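Particle-associated glycoside hydrolase (Acinetobacter phage Fri1, PDB 6C72) probably degrades the capsular polysaccharide of Acinetobacter baumannii as a trimeric, zinc-binding phage tailspike, clearing the way for virus entry. Local coordinates at residues Cys353-Lys358 and Asp375-Asp380; Thr399-Trp404 and Glu424-Gln429; Thr431-Asn436 and Thr454-Val459. One frame throughout, in Å; residues are numbered along the deposited sequence.

Contact 1 of 3, residues Cys353-Lys358 and Asp375-Asp380. With ZN (zinc ion), chain K.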
loop_
_atom_site.group_PDB
_atom_site.type_symbol
_atom_site.label_atom_id
_atom_site.label_comp_id
_atom_site.label_asym_id
_atom_site.label_seq_id
_atom_site.Cartn_x
_atom_site.Cartn_y
_atom_site.Cartn_z
ATOM N N CYS A 353 2.394 -12.362 5.300
ATOM C CA CYS A 353 1.784 -13.331 6.188
ATOM C C CYS A 353 2.465 -14.687 6.074
ATOM O O CYS A 353 3.126 -14.999 5.080
ATOM C CB CYS A 353 0.290 -13.489 5.886
ATOM S SG CYS A 353 -0.723 -12.024 6.243
ATOM N N ARG A 354 2.245 -15.518 7.092
ATOM C CA ARG A 354 2.811 -16.858 7.148
ATOM C C ARG A 354 1.693 -17.858 7.392
ATOM O O ARG A 354 0.898 -17.704 8.331
ATOM C CB ARG A 354 3.886 -16.954 8.221
ATOM C CG ARG A 354 5.129 -16.244 7.760
ATOM C CD ARG A 354 6.164 -16.024 8.830
ATOM N NE ARG A 354 5.684 -15.277 9.992
ATOM C CZ ARG A 354 5.294 -14.005 9.972
ATOM N NH1 ARG A 354 5.269 -13.325 8.821
ATOM N NH2 ARG A 354 4.918 -13.411 11.104
ATOM N N PHE A 355 1.591 -18.831 6.497
ATOM C CA PHE A 355 0.638 -19.923 6.606
ATOM C C PHE A 355 1.427 -21.140 7.071
ATOM O O PHE A 355 2.267 -21.673 6.328
ATOM C CB PHE A 355 -0.069 -20.156 5.273
ATOM C CG PHE A 355 -0.937 -18.998 4.836
ATOM C CD1 PHE A 355 -0.378 -17.842 4.315
ATOM C CD2 PHE A 355 -2.325 -19.072 4.932
ATOM C CE1 PHE A 355 -1.183 -16.786 3.903
ATOM C CE2 PHE A 355 -3.129 -18.017 4.528
ATOM C CZ PHE A 355 -2.556 -16.875 4.012
ATOM N N LYS A 356 1.184 -21.559 8.309
ATOM C CA LYS A 356 1.981 -22.589 8.950
ATOM C C LYS A 356 1.140 -23.835 9.181
ATOM O O LYS A 356 -0.091 -23.778 9.262
ATOM C CB LYS A 356 2.539 -22.093 10.284
ATOM C CG LYS A 356 3.544 -20.968 10.164
ATOM C CD LYS A 356 3.967 -20.476 11.535
ATOM C CE LYS A 356 4.968 -19.344 11.431
ATOM N NZ LYS A 356 5.234 -18.743 12.752
ATOM N N GLY A 357 1.825 -24.962 9.316
ATOM C CA GLY A 357 1.145 -26.210 9.570
ATOM C C GLY A 357 0.272 -26.623 8.414
ATOM O O GLY A 357 0.772 -26.852 7.305
ATOM N N LYS A 358 -1.036 -26.705 8.636
ATOM C CA LYS A 358 -1.946 -27.077 7.565
ATOM C C LYS A 358 -2.597 -25.881 6.883
ATOM O O LYS A 358 -3.318 -26.070 5.898
ATOM C CB LYS A 358 -3.036 -27.995 8.114
ATOM C CG LYS A 358 -2.543 -29.270 8.728
ATOM C CD LYS A 358 -2.070 -30.223 7.665
ATOM C CE LYS A 358 -1.639 -31.534 8.290
ATOM N NZ LYS A 358 -1.303 -32.538 7.245
ATOM N N ASP A 375 1.075 -11.499 -1.328
ATOM C CA ASP A 375 2.387 -10.915 -1.573
ATOM C C ASP A 375 3.300 -11.095 -0.367
ATOM O O ASP A 375 2.912 -10.781 0.763
ATOM C CB ASP A 375 2.244 -9.430 -1.922
ATOM C CG ASP A 375 3.565 -8.770 -2.190
ATOM O OD1 ASP A 375 4.066 -8.899 -3.331
ATOM O OD2 ASP A 375 4.110 -8.129 -1.261
ATOM N N ASN A 376 4.517 -11.590 -0.623
ATOM C CA ASN A 376 5.548 -11.778 0.401
ATOM C C ASN A 376 5.042 -12.636 1.558
ATOM O O ASN A 376 5.327 -12.372 2.727
ATOM C CB ASN A 376 6.107 -10.442 0.887
ATOM C CG ASN A 376 7.243 -9.936 0.007
ATOM O OD1 ASN A 376 8.382 -10.400 0.126
ATOM N ND2 ASN A 376 6.942 -8.995 -0.889
ATOM N N CYS A 377 4.278 -13.668 1.221
ATOM C CA CYS A 377 3.756 -14.634 2.170
ATOM C C CYS A 377 4.542 -15.948 2.124
ATOM O O CYS A 377 5.212 -16.272 1.140
ATOM C CB CYS A 377 2.278 -14.904 1.886
ATOM S SG CYS A 377 1.238 -13.468 2.139
ATOM N N GLU A 378 4.429 -16.719 3.204
ATOM C CA GLU A 378 5.051 -18.030 3.308
ATOM C C GLU A 378 3.983 -19.105 3.448
ATOM O O GLU A 378 2.981 -18.910 4.142
ATOM C CB GLU A 378 6.002 -18.105 4.497
ATOM C CG GLU A 378 7.152 -17.122 4.468
ATOM C CD GLU A 378 8.075 -17.302 5.664
ATOM O OE1 GLU A 378 8.400 -18.465 5.988
ATOM O OE2 GLU A 378 8.450 -16.286 6.294
ATOM N N PHE A 379 4.193 -20.240 2.787
ATOM C CA PHE A 379 3.237 -21.343 2.803
ATOM C C PHE A 379 3.961 -22.634 3.176
ATOM O O PHE A 379 4.927 -23.015 2.505
ATOM C CB PHE A 379 2.550 -21.474 1.441
ATOM C CG PHE A 379 1.673 -20.306 1.094
ATOM C CD1 PHE A 379 0.329 -20.297 1.460
ATOM C CD2 PHE A 379 2.183 -19.215 0.411
ATOM C CE1 PHE A 379 -0.503 -19.211 1.151
ATOM C CE2 PHE A 379 1.364 -18.134 0.091
ATOM C CZ PHE A 379 0.014 -18.133 0.473
ATOM N N ASP A 380 3.515 -23.288 4.260
ATOM C CA ASP A 380 4.050 -24.599 4.624
ATOM C C ASP A 380 3.518 -25.713 3.734
ATOM O O ASP A 380 4.154 -26.767 3.627
ATOM C CB ASP A 380 3.725 -24.939 6.085
ATOM C CG ASP A 380 4.670 -24.287 7.063
ATOM O OD1 ASP A 380 5.572 -23.549 6.623
ATOM O OD2 ASP A 380 4.492 -24.486 8.284
HETATM ZN ZN ZN K . 9.288 -19.273 7.732
HETATM O O HOH W 1 7.238 -13.893 6.582
HETATM O O HOH W 2 5.074 -20.921 6.071
#
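Phe355 and Phe379 stack inside a parallel beta-helix, a fold shared by many phage tailspikes, on neighbouring strands of successive coils. This is the tight part of the contact. The rings form an offset stack with centroids 4.7 Å apart and planes 12° from parallel; CE1 of Phe379 sits over the rim of one Phe355 face, 3.4 Å from Phe355 CD1. In both residues the ring lies beside the backbone N (chi1 near -65°), which points the two the same way. Phe322 of the preceding coil stacks on Phe355 in turn, and Ile361 touches both rings of the pair. The strands themselves are joined by parallel backbone bonds, among them Phe355 N to Glu378 O at 2.7 Å.

The opposite face, with Arg354 and Glu378, is the wetter one: Arg354 is partly exposed, and the two side chains run side by side without a direct bond between their charges. The CD of Arg354 lies against Glu378 OE2, while a water bridges NH1 to OE2. Asn319 takes the NH2 of Arg354, and Pro342 of the second subunit packs on Glu378. Glu378 OE1 binds a zinc ion at 2.1 Å and also accepts from Trp404 NE1. At the strand ends, Asp380, salt-bridged to Lys406, reaches across the contact: its OD2 takes the backbone N of Gly357 at 2.9 Å on the anti side, 27° out of the carboxylate plane.

Contact 2 of 3, residues Thr399-Trp404 and Glu424-Gln429. With ZN (zinc ion), chain I.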
loop_
_atom_site.group_PDB
_atom_site.type_symbol
_atom_site.label_atom_id
_atom_site.label_comp_id
_atom_site.label_asym_id
_atom_site.label_seq_id
_atom_site.Cartn_x
_atom_site.Cartn_y
_atom_site.Cartn_z
ATOM N N THR A 399 2.642 -12.716 -5.783
ATOM C CA THR A 399 3.986 -12.194 -5.975
ATOM C C THR A 399 4.865 -12.407 -4.748
ATOM O O THR A 399 4.409 -12.276 -3.600
ATOM C CB THR A 399 3.946 -10.699 -6.310
ATOM O OG1 THR A 399 3.102 -10.027 -5.367
ATOM C CG2 THR A 399 3.439 -10.449 -7.746
ATOM N N ASN A 400 6.129 -12.758 -5.003
ATOM C CA ASN A 400 7.158 -12.759 -3.976
ATOM C C ASN A 400 6.789 -13.646 -2.796
ATOM O O ASN A 400 7.115 -13.333 -1.659
ATOM C CB ASN A 400 7.453 -11.342 -3.496
ATOM C CG ASN A 400 7.930 -10.449 -4.618
ATOM O OD1 ASN A 400 7.325 -9.409 -4.902
ATOM N ND2 ASN A 400 9.020 -10.848 -5.273
ATOM N N ASN A 401 6.100 -14.746 -3.049
ATOM C CA ASN A 401 5.755 -15.692 -2.005
ATOM C C ASN A 401 6.682 -16.892 -2.088
ATOM O O ASN A 401 7.316 -17.150 -3.118
ATOM C CB ASN A 401 4.297 -16.146 -2.136
ATOM C CG ASN A 401 3.337 -14.978 -2.198
ATOM O OD1 ASN A 401 3.207 -14.244 -1.217
ATOM N ND2 ASN A 401 2.668 -14.780 -3.366
ATOM N N THR A 402 6.738 -17.644 -0.996
ATOM C CA THR A 402 7.509 -18.875 -0.942
ATOM C C THR A 402 6.565 -20.020 -0.604
ATOM O O THR A 402 5.771 -19.925 0.336
ATOM C CB THR A 402 8.649 -18.762 0.085
ATOM O OG1 THR A 402 9.585 -17.769 -0.351
ATOM C CG2 THR A 402 9.392 -20.105 0.284
ATOM N N LEU A 403 6.607 -21.069 -1.393
ATOM C CA LEU A 403 5.937 -22.316 -1.053
ATOM C C LEU A 403 7.017 -23.260 -0.525
ATOM O O LEU A 403 7.839 -23.771 -1.284
ATOM C CB LEU A 403 5.179 -22.883 -2.249
ATOM C CG LEU A 403 3.771 -22.289 -2.444
ATOM C CD1 LEU A 403 3.800 -20.830 -2.929
ATOM C CD2 LEU A 403 2.923 -23.138 -3.384
ATOM N N TRP A 404 7.040 -23.453 0.799
ATOM C CA TRP A 404 8.096 -24.258 1.400
ATOM C C TRP A 404 7.928 -25.739 1.094
ATOM O O TRP A 404 8.918 -26.478 1.092
ATOM C CB TRP A 404 8.146 -24.037 2.915
ATOM C CG TRP A 404 8.623 -22.669 3.345
ATOM C CD1 TRP A 404 7.913 -21.725 4.048
ATOM C CD2 TRP A 404 9.922 -22.101 3.115
ATOM N NE1 TRP A 404 8.688 -20.609 4.263
ATOM C CE2 TRP A 404 9.925 -20.813 3.702
ATOM C CE3 TRP A 404 11.075 -22.551 2.464
ATOM C CZ2 TRP A 404 11.035 -19.976 3.651
ATOM C CZ3 TRP A 404 12.168 -21.725 2.419
ATOM C CH2 TRP A 404 12.145 -20.448 3.006
ATOM N N GLU A 424 4.438 -14.452 -10.106
ATOM C CA GLU A 424 5.672 -13.742 -10.406
ATOM C C GLU A 424 6.503 -13.549 -9.140
ATOM O O GLU A 424 5.962 -13.226 -8.081
ATOM C CB GLU A 424 5.344 -12.389 -11.034
ATOM C CG GLU A 424 6.500 -11.422 -11.134
ATOM C CD GLU A 424 6.083 -10.113 -11.793
ATOM O OE1 GLU A 424 5.413 -9.298 -11.115
ATOM O OE2 GLU A 424 6.405 -9.914 -12.992
ATOM N N GLY A 425 7.822 -13.708 -9.271
ATOM C CA GLY A 425 8.739 -13.436 -8.188
ATOM C C GLY A 425 8.713 -14.418 -7.036
ATOM O O GLY A 425 9.267 -14.109 -5.979
ATOM N N ASN A 426 8.076 -15.577 -7.197
ATOM C CA ASN A 426 7.880 -16.537 -6.123
ATOM C C ASN A 426 9.059 -17.507 -6.011
ATOM O O ASN A 426 9.798 -17.737 -6.968
ATOM C CB ASN A 426 6.579 -17.308 -6.336
ATOM C CG ASN A 426 5.362 -16.388 -6.363
ATOM O OD1 ASN A 426 4.871 -15.963 -5.314
ATOM N ND2 ASN A 426 4.899 -16.046 -7.557
ATOM N N ARG A 427 9.223 -18.080 -4.814
ATOM C CA ARG A 427 10.179 -19.156 -4.578
ATOM C C ARG A 427 9.414 -20.455 -4.384
ATOM O O ARG A 427 8.690 -20.620 -3.398
ATOM C CB ARG A 427 11.063 -18.864 -3.374
ATOM C CG ARG A 427 11.992 -17.723 -3.610
ATOM C CD ARG A 427 13.319 -18.022 -2.974
ATOM N NE ARG A 427 13.140 -18.335 -1.568
ATOM C CZ ARG A 427 14.108 -18.235 -0.674
ATOM N NH1 ARG A 427 15.316 -17.837 -1.057
ATOM N NH2 ARG A 427 13.867 -18.523 0.598
ATOM N N PHE A 428 9.606 -21.385 -5.305
ATOM C CA PHE A 428 8.900 -22.659 -5.304
ATOM C C PHE A 428 9.866 -23.749 -4.843
ATOM O O PHE A 428 10.702 -24.223 -5.621
ATOM C CB PHE A 428 8.325 -22.960 -6.689
ATOM C CG PHE A 428 7.200 -22.036 -7.105
ATOM C CD1 PHE A 428 6.012 -21.997 -6.389
ATOM C CD2 PHE A 428 7.317 -21.234 -8.232
ATOM C CE1 PHE A 428 4.969 -21.153 -6.784
ATOM C CE2 PHE A 428 6.284 -20.398 -8.631
ATOM C CZ PHE A 428 5.111 -20.356 -7.913
ATOM N N GLN A 429 9.766 -24.137 -3.574
ATOM C CA GLN A 429 10.590 -25.218 -3.048
ATOM C C GLN A 429 9.829 -26.521 -3.214
ATOM O O GLN A 429 8.832 -26.753 -2.519
ATOM C CB GLN A 429 10.970 -25.009 -1.585
ATOM C CG GLN A 429 11.954 -26.068 -1.107
ATOM C CD GLN A 429 12.521 -25.790 0.267
ATOM O OE1 GLN A 429 13.705 -25.484 0.415
ATOM N NE2 GLN A 429 11.677 -25.906 1.288
HETATM ZN ZN ZN I . 6.238 -7.618 -12.663
HETATM O O HOH W 3 7.295 -7.543 -14.893
HETATM O O HOH W 4 4.038 -7.072 -12.692
#
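Thr399-Trp404 and Glu424-Gln429 run parallel, their end-to-end directions 4° apart, with bridges pairing Thr399 with Glu424, Thr402 with Arg427 and Leu403 with Phe428. After the first, both chains bend at a residue of positive phi, Asn400 and Gly425. Beyond the bend the strands rejoin through Arg427 N to Asn401 O (2.7 Å) and Leu403 N to Arg427 O (2.9 Å).

Asn401 and Asn426 stand side by side past the bend, their amide planes 23° apart. Asn426 OD1 takes Asn401 N at 2.8 Å and, weakly, Asn401 ND2, itself held by Val374 O. This is the asparagine stack found at turns of parallel beta-helices: Asn447 carries it to the next coil, its OD1 accepting from Asn426 N; on the other side Cys377 takes the place, its N donating to Asn401 OD1.

On the inner face Leu403 CD1 packs against Phe428 CE1 at 4.0 Å. On the other face Thr402 CG2 lies over the centre of the Trp404 ring, and Arg427 NH2 comes to 3.5 Å from Trp404 CH2. At one end, Glu424 grips a zinc ion with both carboxylate oxygens, OE1 at 2.4 Å and OE2 at 2.3 Å, and two waters join. At the other, Gln429 extends (chi1 -174°), carrying NE2 to the edge of the Trp404 ring and into a nearly straight bond to a lone pair of Trp404 O at 2.8 Å.

Contact 3 of 3, residues Thr431-Asn436 and Thr454-Val459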
loop_
_atom_site.group_PDB
_atom_site.type_symbol
_atom_site.label_atom_id
_atom_site.label_comp_id
_atom_site.label_asym_id
_atom_site.label_seq_id
_atom_site.Cartn_x
_atom_site.Cartn_y
_atom_site.Cartn_z
ATOM N N THR A 431 7.833 -27.380 -5.347
ATOM C CA THR A 431 6.453 -27.211 -5.795
ATOM C C THR A 431 6.225 -27.920 -7.122
ATOM O O THR A 431 6.919 -27.645 -8.106
ATOM C CB THR A 431 6.117 -25.730 -5.947
ATOM O OG1 THR A 431 6.571 -25.013 -4.796
ATOM C CG2 THR A 431 4.607 -25.546 -6.107
ATOM N N THR A 432 5.257 -28.831 -7.158
ATOM C CA THR A 432 4.905 -29.520 -8.392
ATOM C C THR A 432 3.630 -28.931 -8.986
ATOM O O THR A 432 2.639 -28.715 -8.274
ATOM C CB THR A 432 4.729 -31.020 -8.165
ATOM O OG1 THR A 432 4.218 -31.617 -9.365
ATOM C CG2 THR A 432 3.761 -31.287 -7.010
ATOM N N PHE A 433 3.665 -28.667 -10.292
ATOM C CA PHE A 433 2.490 -28.291 -11.067
ATOM C C PHE A 433 2.041 -29.436 -11.973
ATOM O O PHE A 433 1.267 -29.211 -12.907
ATOM C CB PHE A 433 2.768 -27.036 -11.903
ATOM C CG PHE A 433 2.764 -25.741 -11.114
ATOM C CD1 PHE A 433 1.590 -24.994 -10.967
ATOM C CD2 PHE A 433 3.943 -25.250 -10.544
ATOM C CE1 PHE A 433 1.590 -23.795 -10.255
ATOM C CE2 PHE A 433 3.947 -24.053 -9.838
ATOM C CZ PHE A 433 2.764 -23.325 -9.685
ATOM N N GLU A 434 2.536 -30.655 -11.733
ATOM C CA GLU A 434 2.125 -31.811 -12.525
ATOM C C GLU A 434 0.620 -32.038 -12.409
ATOM O O GLU A 434 0.073 -32.129 -11.306
ATOM C CB GLU A 434 2.885 -33.066 -12.080
ATOM C CG GLU A 434 2.555 -34.322 -12.910
ATOM C CD GLU A 434 3.280 -35.600 -12.452
ATOM O OE1 GLU A 434 3.897 -35.595 -11.359
ATOM O OE2 GLU A 434 3.228 -36.618 -13.188
ATOM N N ASN A 435 -0.045 -32.120 -13.565
ATOM C CA ASN A 435 -1.488 -32.321 -13.682
ATOM C C ASN A 435 -2.292 -31.172 -13.081
ATOM O O ASN A 435 -3.490 -31.318 -12.821
ATOM C CB ASN A 435 -1.929 -33.641 -13.039
ATOM C CG ASN A 435 -1.129 -34.819 -13.524
ATOM O OD1 ASN A 435 -0.698 -35.660 -12.733
ATOM N ND2 ASN A 435 -0.900 -34.879 -14.827
ATOM N N ASN A 436 -1.667 -30.026 -12.843
ATOM C CA ASN A 436 -2.361 -28.870 -12.295
ATOM C C ASN A 436 -2.697 -27.915 -13.430
ATOM O O ASN A 436 -1.809 -27.248 -13.971
ATOM C CB ASN A 436 -1.524 -28.160 -11.239
ATOM C CG ASN A 436 -2.335 -27.121 -10.479
ATOM O OD1 ASN A 436 -3.351 -26.644 -10.982
ATOM N ND2 ASN A 436 -1.900 -26.768 -9.272
ATOM N N THR A 454 8.608 -28.180 -10.332
ATOM C CA THR A 454 8.297 -28.173 -11.759
ATOM C C THR A 454 8.585 -26.793 -12.331
ATOM O O THR A 454 7.920 -25.815 -11.975
ATOM C CB THR A 454 6.836 -28.551 -11.988
ATOM O OG1 THR A 454 6.613 -29.900 -11.558
ATOM C CG2 THR A 454 6.473 -28.409 -13.466
ATOM N N VAL A 455 9.577 -26.709 -13.214
ATOM C CA VAL A 455 9.960 -25.425 -13.790
ATOM C C VAL A 455 8.912 -25.015 -14.812
ATOM O O VAL A 455 8.630 -25.751 -15.764
ATOM C CB VAL A 455 11.361 -25.493 -14.418
ATOM C CG1 VAL A 455 11.723 -24.156 -15.022
ATOM C CG2 VAL A 455 12.396 -25.883 -13.369
ATOM N N ILE A 456 8.296 -23.860 -14.591
ATOM C CA ILE A 456 7.334 -23.279 -15.519
ATOM C C ILE A 456 8.026 -22.120 -16.223
ATOM O O ILE A 456 8.473 -21.164 -15.572
ATOM C CB ILE A 456 6.056 -22.811 -14.803
ATOM C CG1 ILE A 456 5.460 -23.952 -13.983
ATOM C CG2 ILE A 456 5.017 -22.342 -15.818
ATOM C CD1 ILE A 456 4.935 -25.074 -14.848
ATOM N N GLN A 457 8.137 -22.215 -17.546
ATOM C CA GLN A 457 8.680 -21.112 -18.313
ATOM C C GLN A 457 7.740 -19.916 -18.198
ATOM O O GLN A 457 6.519 -20.085 -18.112
ATOM C CB GLN A 457 8.845 -21.507 -19.782
ATOM C CG GLN A 457 9.821 -22.638 -19.996
ATOM C CD GLN A 457 11.199 -22.276 -19.492
ATOM O OE1 GLN A 457 11.630 -21.124 -19.656
ATOM N NE2 GLN A 457 11.874 -23.224 -18.804
ATOM N N PRO A 458 8.280 -18.701 -18.172
ATOM C CA PRO A 458 7.411 -17.517 -18.180
ATOM C C PRO A 458 6.534 -17.517 -19.420
ATOM O O PRO A 458 6.978 -17.867 -20.514
ATOM C CB PRO A 458 8.398 -16.348 -18.181
ATOM C CG PRO A 458 9.688 -16.942 -17.607
ATOM C CD PRO A 458 9.712 -18.352 -18.102
ATOM N N VAL A 459 5.271 -17.142 -19.239
ATOM C CA VAL A 459 4.299 -17.139 -20.328
ATOM C C VAL A 459 3.222 -16.119 -19.996
ATOM O O VAL A 459 2.707 -16.087 -18.871
ATOM C CB VAL A 459 3.708 -18.547 -20.563
ATOM C CG1 VAL A 459 3.156 -19.146 -19.263
ATOM C CG2 VAL A 459 2.637 -18.516 -21.634
#
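Thr454 is the hub of the polar part of this contact, and Thr431, Thr432 and Phe433 gather round it. Its backbone N donates to Thr431 O at 2.8 Å, the donor tilted 18° from the carbonyl plane. Its side chain works on the next peptide along: with OG1 beside its own backbone N (chi1 -64°), the hydroxyl reaches the N of Phe433 in a weak hydrogen bond of 3.4 Å. The Thr432 side chain crosses that of Thr454 at a slant. One threonine thus engages successive parts of the facing loop by main chain and side chain together.

A second set of polar bonds lies within Thr431-Asn436 and shapes that loop. Thr432 OG1 accepts from Glu434 N at 3.1 Å, an ST turn. Overlapping it, a type II turn from Phe433 to Asn436 is closed by Asn436 N bonding to Phe433 O at 3.0 Å.

The apolar part is a small meeting of Phe433 and Ile456, whose side chains cross at about a right angle. CG1 of the isoleucine comes to 4.0 Å from ring atom CD2 of Phe433, and its CD1 sits 4.1 Å from the phenylalanine CB.

Neither segment is itself a helix or strand, but both pack on regular structure. Phe433 and Ile456 each touch Ala439 of helix 438-441; Asn436, just before the turn that leads into this helix, caps Val438 N with its OD1. Phe411 stacks on the Phe433 ring, while Ile456 rests on Phe444 of strand 443-444 and Phe449 of strand 448-450.

Followed from the N terminus, the three contacts come in series, none enclosing or crossing another. Contact 1 closes a loop of 16 residues, contact 2 one of 19 and contact 3 one of 17. The first two bring together adjacent coils of the beta-helix, and they touch because strands 372-375 and 378-379 lie next to 396-399 and 402-403; at the first pair Thr399 OG1 is 2.5 Å from Asp375 OD1, a probable hydrogen bond. Contact 3 follows at the C-terminal end of the coils, where Phe433 CZ meets Phe428 CZ at 4.2 Å and the chain then leaves toward strand 475-478. Each of the three also touches the second subunit.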